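Local atomic coordinates of Phosphoglucomutase/phosphomannomutase family protein (Burkholderia thailandensis, PDB entry 3UW2), a protein that probably catalyses the intramolecular transfer of a phosphoryl group on hexose phosphates, as a metal-dependent member of the phosphohexose mutase family. Residues Arg72-Leu82 and Val127-Asn137. Residues are numbered along the deposited sequence; the frame is centred on the assembly and turned at random. Where two conformers were deposited one is given.
With PO4 (phosphate ion), chain B; EDO (1,2-ethanediol), chain D.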
ATOM      1  N   ARG A  72       2.055 -14.482  10.257  1.00 25.85           N
ATOM      2  CA  ARG A  72       1.240 -14.450  11.431  1.00 26.95           C
ATOM      3  C   ARG A  72       0.972 -15.861  11.957  1.00 28.55           C
ATOM      4  O   ARG A  72       0.990 -16.838  11.188  1.00 26.61           O
ATOM      5  CB  ARG A  72      -0.062 -13.679  11.153  1.00 26.88           C
ATOM      6  CG  ARG A  72       0.168 -12.165  11.152  1.00 26.30           C
ATOM      7  CD  ARG A  72      -0.984 -11.352  10.484  1.00 29.51           C
ATOM      8  NE  ARG A  72      -0.554  -9.925  10.460  1.00 26.64           N
ATOM      9  CZ  ARG A  72      -0.748  -9.030  11.412  1.00 31.33           C
ATOM     10  NH1 ARG A  72      -1.468  -9.298  12.519  1.00 28.02           N
ATOM     11  NH2 ARG A  72      -0.183  -7.835  11.248  1.00 31.24           N
ATOM     12  N   LEU A  73       0.726 -15.974  13.269  1.00 29.01           N
ATOM     13  CA  LEU A  73       0.536 -17.315  13.920  1.00 29.58           C
ATOM     14  C   LEU A  73      -0.640 -18.073  13.367  1.00 31.10           C
ATOM     15  O   LEU A  73      -0.559 -19.317  13.211  1.00 28.53           O
ATOM     16  CB  LEU A  73       0.399 -17.209  15.450  1.00 32.92           C
ATOM     17  CG  LEU A  73       1.394 -16.234  16.159  1.00 39.75           C
ATOM     18  CD1 LEU A  73       0.921 -15.707  17.535  1.00 39.58           C
ATOM     19  CD2 LEU A  73       2.791 -16.786  16.156  1.00 34.78           C
ATOM     20  N   SER A  74      -1.732 -17.341  13.105  1.00 30.18           N
ATOM     21  CA  SER A  74      -2.949 -17.908  12.460  1.00 29.55           C
ATOM     22  C   SER A  74      -2.823 -18.174  10.958  1.00 29.25           C
ATOM     23  O   SER A  74      -3.705 -18.838  10.354  1.00 27.88           O
ATOM     24  CB  SER A  74      -4.136 -16.973  12.664  1.00 28.40           C
ATOM     25  OG  SER A  74      -3.934 -15.666  12.033  1.00 30.07           O
ATOM     26  N   GLY A  75      -1.750 -17.660  10.333  1.00 29.05           N
ATOM     27  CA  GLY A  75      -1.512 -17.843   8.893  1.00 25.50           C
ATOM     28  C   GLY A  75      -1.617 -19.261   8.344  1.00 26.53           C
ATOM     29  O   GLY A  75      -2.368 -19.537   7.395  1.00 23.67           O
ATOM     30  N   PRO A  76      -0.864 -20.186   8.931  1.00 29.02           N
ATOM     31  CA  PRO A  76      -0.861 -21.539   8.255  1.00 27.26           C
ATOM     32  C   PRO A  76      -2.289 -22.153   8.305  1.00 27.14           C
ATOM     33  O   PRO A  76      -2.757 -22.758   7.353  1.00 26.71           O
ATOM     34  CB  PRO A  76       0.073 -22.366   9.158  1.00 26.37           C
ATOM     35  CG  PRO A  76       1.033 -21.349   9.734  1.00 28.78           C
ATOM     36  CD  PRO A  76       0.207 -20.058   9.959  1.00 25.85           C
ATOM     37  N   GLU A  77      -2.996 -21.964   9.424  1.00 26.68           N
ATOM     38  CA  GLU A  77      -4.328 -22.634   9.544  1.00 26.55           C
ATOM     39  C   GLU A  77      -5.317 -21.967   8.542  1.00 27.05           C
ATOM     40  O   GLU A  77      -6.117 -22.638   7.874  1.00 23.82           O
ATOM     41  CB  GLU A  77      -4.881 -22.473  10.964  1.00 27.91           C
ATOM     42  CG  GLU A  77      -6.260 -23.153  11.153  1.00 30.01           C
ATOM     43  CD  GLU A  77      -6.826 -23.016  12.570  1.00 32.88           C
ATOM     44  OE1 GLU A  77      -6.194 -22.330  13.402  1.00 33.54           O
ATOM     45  OE2 GLU A  77      -7.907 -23.609  12.871  1.00 32.59           O
ATOM     46  N   LEU A  78      -5.351 -20.635   8.552  1.00 24.28           N
ATOM     47  CA  LEU A  78      -6.327 -19.917   7.683  1.00 24.98           C
ATOM     48  C   LEU A  78      -6.051 -20.131   6.190  1.00 26.71           C
ATOM     49  O   LEU A  78      -7.016 -20.341   5.414  1.00 25.01           O
ATOM     50  CB  LEU A  78      -6.284 -18.413   7.946  1.00 25.16           C
ATOM     51  CG  LEU A  78      -6.761 -18.041   9.342  1.00 26.91           C
ATOM     52  CD1 LEU A  78      -6.692 -16.528   9.494  1.00 27.41           C
ATOM     53  CD2 LEU A  78      -8.163 -18.508   9.581  1.00 27.29           C
ATOM     54  N   VAL A  79      -4.759 -20.104   5.762  1.00 26.70           N
ATOM     55  CA  VAL A  79      -4.480 -20.314   4.323  1.00 24.87           C
ATOM     56  C   VAL A  79      -4.844 -21.744   3.942  1.00 24.96           C
ATOM     57  O   VAL A  79      -5.335 -21.997   2.853  1.00 23.89           O
ATOM     58  CB  VAL A  79      -3.004 -19.995   3.870  1.00 27.12           C
ATOM     59  CG1 VAL A  79      -2.005 -21.103   4.191  1.00 24.54           C
ATOM     60  CG2 VAL A  79      -2.907 -19.797   2.363  1.00 24.00           C
ATOM     61  N   GLY A  80      -4.624 -22.700   4.826  1.00 27.13           N
ATOM     62  CA  GLY A  80      -5.118 -24.086   4.525  1.00 25.93           C
ATOM     63  C   GLY A  80      -6.665 -24.150   4.398  1.00 26.31           C
ATOM     64  O   GLY A  80      -7.168 -24.812   3.505  1.00 26.55           O
ATOM     65  N   ALA A  81      -7.436 -23.469   5.266  1.00 24.85           N
ATOM     66  CA  ALA A  81      -8.887 -23.504   5.221  1.00 24.02           C
ATOM     67  C   ALA A  81      -9.367 -22.800   3.955  1.00 24.89           C
ATOM     68  O   ALA A  81     -10.345 -23.184   3.294  1.00 25.40           O
ATOM     69  CB  ALA A  81      -9.495 -22.811   6.488  1.00 25.92           C
ATOM     70  N   LEU A  82      -8.638 -21.763   3.597  1.00 27.75           N
ATOM     71  CA  LEU A  82      -9.001 -20.936   2.435  1.00 25.63           C
ATOM     72  C   LEU A  82      -8.846 -21.807   1.219  1.00 25.92           C
ATOM     73  O   LEU A  82      -9.751 -21.848   0.371  1.00 25.18           O
ATOM     74  CB  LEU A  82      -8.082 -19.699   2.339  1.00 26.34           C
ATOM     75  CG  LEU A  82      -8.253 -18.826   1.072  1.00 26.88           C
ATOM     76  CD1 LEU A  82      -9.558 -18.064   1.168  1.00 25.02           C
ATOM     77  CD2 LEU A  82      -7.072 -17.866   0.899  1.00 23.77           C
ATOM     78  N   VAL A 127      -3.269 -14.164   2.544  1.00 24.07           N
ATOM     79  CA  VAL A 127      -3.836 -14.063   3.928  1.00 22.96           C
ATOM     80  C   VAL A 127      -2.873 -13.204   4.768  1.00 24.84           C
ATOM     81  O   VAL A 127      -1.745 -13.660   5.081  1.00 24.34           O
ATOM     82  CB  VAL A 127      -3.896 -15.504   4.522  1.00 22.90           C
ATOM     83  CG1 VAL A 127      -4.539 -15.495   5.918  1.00 22.25           C
ATOM     84  CG2 VAL A 127      -4.688 -16.433   3.555  1.00 23.30           C
ATOM     85  N   THR A 128      -3.278 -11.985   5.189  1.00 23.80           N
ATOM     86  CA  THR A 128      -2.358 -11.155   5.839  1.00 23.44           C
ATOM     87  C   THR A 128      -3.190 -10.134   6.650  1.00 25.40           C
ATOM     88  O   THR A 128      -4.322  -9.777   6.269  1.00 24.72           O
ATOM     89  CB  THR A 128      -1.415 -10.382   4.868  1.00 24.18           C
ATOM     90  OG1 THR A 128      -0.660  -9.419   5.638  1.00 28.91           O
ATOM     91  CG2 THR A 128      -2.243  -9.617   3.869  1.00 22.71           C
ATOM     92  N   GLY A 129      -2.638  -9.799   7.794  1.00 27.53           N
ATOM     93  CA  GLY A 129      -3.137  -8.742   8.685  1.00 27.58           C
ATOM     94  C   GLY A 129      -2.320  -7.477   8.579  1.00 29.59           C
ATOM     95  O   GLY A 129      -2.552  -6.500   9.343  1.00 30.19           O
ATOM     96  N   SER A 130      -1.378  -7.465   7.641  1.00 29.73           N
ATOM     97  CA  SER A 130      -0.669  -6.241   7.239  1.00 34.02           C
ATOM     98  C   SER A 130       0.094  -5.578   8.433  1.00 32.90           C
ATOM     99  O   SER A 130       0.964  -6.233   9.026  1.00 33.70           O
ATOM    100  CB  SER A 130      -1.681  -5.331   6.456  1.00 40.10           C
ATOM    101  OG  SER A 130      -1.298  -3.975   6.386  1.00 55.87           O
ATOM    102  N   HIS A 131      -0.277  -4.364   8.850  1.00 34.17           N
ATOM    103  CA  HIS A 131       0.440  -3.635   9.908  1.00 36.70           C
ATOM    104  C   HIS A 131      -0.186  -3.866  11.288  1.00 40.61           C
ATOM    105  O   HIS A 131       0.302  -3.331  12.294  1.00 37.05           O
ATOM    106  CB  HIS A 131       0.489  -2.123   9.582  1.00 36.81           C
ATOM    107  CG  HIS A 131      -0.847  -1.424   9.723  1.00 39.85           C
ATOM    108  ND1 HIS A 131      -1.803  -1.468   8.745  1.00 43.91           N
ATOM    109  CD2 HIS A 131      -1.406  -0.709  10.788  1.00 40.96           C
ATOM    110  CE1 HIS A 131      -2.920  -0.812   9.173  1.00 41.61           C
ATOM    111  NE2 HIS A 131      -2.676  -0.337  10.409  1.00 41.32           N
ATOM    112  N   ASN A 132      -1.253  -4.677  11.349  1.00 38.01           N
ATOM    113  CA  ASN A 132      -2.104  -4.767  12.568  1.00 38.84           C
ATOM    114  C   ASN A 132      -1.555  -5.656  13.666  1.00 37.15           C
ATOM    115  O   ASN A 132      -0.653  -6.444  13.357  1.00 36.87           O
ATOM    116  CB  ASN A 132      -3.530  -5.234  12.178  1.00 39.34           C
ATOM    117  CG  ASN A 132      -4.252  -4.189  11.356  1.00 41.00           C
ATOM    118  OD1 ASN A 132      -4.469  -3.054  11.803  1.00 36.13           O
ATOM    119  ND2 ASN A 132      -4.521  -4.525  10.111  1.00 38.91           N
ATOM    120  N   PRO A 133      -2.107  -5.562  14.920  1.00 34.62           N
ATOM    121  CA  PRO A 133      -1.609  -6.417  16.020  1.00 35.07           C
ATOM    122  C   PRO A 133      -1.645  -7.932  15.714  1.00 34.81           C
ATOM    123  O   PRO A 133      -2.343  -8.339  14.751  1.00 32.30           O
ATOM    124  CB  PRO A 133      -2.515  -6.032  17.208  1.00 38.32           C
ATOM    125  CG  PRO A 133      -2.919  -4.583  16.924  1.00 36.31           C
ATOM    126  CD  PRO A 133      -3.079  -4.542  15.431  1.00 38.30           C
ATOM    127  N   PRO A 134      -0.906  -8.763  16.509  1.00 33.12           N
ATOM    128  CA  PRO A 134      -0.721 -10.184  16.238  1.00 33.62           C
ATOM    129  C   PRO A 134      -1.973 -11.031  15.968  1.00 35.79           C
ATOM    130  O   PRO A 134      -1.893 -12.056  15.190  1.00 33.26           O
ATOM    131  CB  PRO A 134      -0.054 -10.720  17.520  1.00 34.91           C
ATOM    132  CG  PRO A 134       0.647  -9.524  18.137  1.00 34.91           C
ATOM    133  CD  PRO A 134       0.031  -8.284  17.545  1.00 35.19           C
ATOM    134  N   ASP A 135      -3.072 -10.671  16.623  1.00 34.55           N
ATOM    135  CA  ASP A 135      -4.323 -11.439  16.595  0.59 37.40           C
ATOM    136  C   ASP A 135      -5.229 -11.056  15.401  1.00 36.95           C
ATOM    137  O   ASP A 135      -6.317 -11.622  15.238  1.00 37.91           O
ATOM    138  CB  ASP A 135      -5.093 -11.331  17.952  0.59 39.35           C
ATOM    139  CG  ASP A 135      -5.242  -9.891  18.466  0.59 44.65           C
ATOM    140  OD1 ASP A 135      -4.522  -8.970  17.998  0.59 47.00           O
ATOM    141  OD2 ASP A 135      -6.063  -9.680  19.399  0.59 47.24           O
ATOM    142  N   TYR A 136      -4.785 -10.082  14.592  1.00 32.29           N
ATOM    143  CA  TYR A 136      -5.508  -9.689  13.392  1.00 30.95           C
ATOM    144  C   TYR A 136      -5.008 -10.449  12.228  1.00 30.30           C
ATOM    145  O   TYR A 136      -3.815 -10.796  12.130  1.00 28.01           O
ATOM    146  CB  TYR A 136      -5.284  -8.224  13.047  1.00 33.26           C
ATOM    147  CG  TYR A 136      -5.998  -7.299  13.999  1.00 34.75           C
ATOM    148  CD1 TYR A 136      -5.595  -7.206  15.306  1.00 38.13           C
ATOM    149  CD2 TYR A 136      -7.114  -6.567  13.587  1.00 38.40           C
ATOM    150  CE1 TYR A 136      -6.249  -6.359  16.198  1.00 40.58           C
ATOM    151  CE2 TYR A 136      -7.781  -5.722  14.463  1.00 40.56           C
ATOM    152  CZ  TYR A 136      -7.339  -5.625  15.761  1.00 42.45           C
ATOM    153  OH  TYR A 136      -8.006  -4.815  16.660  1.00 52.08           O
ATOM    154  N   ASN A 137      -5.924 -10.669  11.318  1.00 28.30           N
ATOM    155  CA  ASN A 137      -5.569 -11.249  10.055  1.00 29.88           C
ATOM    156  C   ASN A 137      -6.625 -10.880   8.975  1.00 29.73           C
ATOM    157  O   ASN A 137      -7.572 -10.134   9.245  1.00 31.28           O
ATOM    158  CB  ASN A 137      -5.311 -12.756  10.197  1.00 26.63           C
ATOM    159  CG  ASN A 137      -4.219 -13.249   9.219  1.00 27.16           C
ATOM    160  OD1 ASN A 137      -4.040 -12.690   8.142  1.00 26.73           O
ATOM    161  ND2 ASN A 137      -3.497 -14.256   9.593  1.00 23.98           N
TER
HETATM  162  P   PO4 B 465      -1.963  -2.919   5.354  1.00 61.18           P
HETATM  163  O2  PO4 B 465      -0.906  -2.470   4.351  1.00 61.03           O
HETATM  164  O3  PO4 B 465      -2.292  -1.790   6.302  1.00 74.51           O
HETATM  165  O4  PO4 B 465      -3.128  -3.624   4.735  1.00 66.50           O
HETATM  166  C1  EDO D 467      -4.850 -28.145   0.966  1.00 36.78           C
HETATM  167  O1  EDO D 467      -6.153 -27.796   0.361  1.00 34.39           O
HETATM  168  C2  EDO D 467      -4.225 -26.960   1.760  1.00 32.58           C
HETATM  169  O2  EDO D 467      -4.955 -26.928   3.007  1.00 39.72           O
HETATM  170  O   HOH W   1       2.033  -9.183   8.912  1.00 30.35           O
HETATM  171  O   HOH W   2       0.564 -13.502  14.441  1.00 29.60           O
HETATM  172  O   HOH W   3      -2.734 -14.402  14.133  1.00 35.68           O
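Arg72 sends its guanidinium into the loop 128-135 and the start of strand 136-143 and binds main-chain carbonyls there, a worked example of how one arginine can brace the loop that carries a phosphoserine. Arg72 NH2 donates to Asn132 O at 2.6 Å, the straighter of its two bonds across the contact at 159°, and to Ser130 O at 3.0 Å. Arg72 NH1 donates to Pro133 O at 2.6 Å, meeting it from above the carbonyl plane, while Tyr136 N reaches the same oxygen from the opposite face; a weak bond from NH1 to Tyr136 O adds to the grip. The peptide of Gly129 lies over one guanidinium face. An extended chain from CG to NE carries the group this far, and Asp70 holds NE by a salt bridge. Beside it, Asn137 ND2 gives Ser74 OG a nearly linear bond of 2.9 Å, with the hydroxyl in the amide plane of Asn137, and two waters join Pro134 O to Leu73 N and Ser74 OG. Further along helix 75-88, Leu78, Val79 and Leu82 pack on the two methyls of Val127, Leu82 CD2 coming to 3.8 Å from Val127 CG2. The loop thus held presents Ser130, whose OG is bonded covalently to the phosphate, with His131 ND1 and Lys140 on that group and zinc nearby: the phosphoserine site characteristic of domain I in phosphohexose mutases.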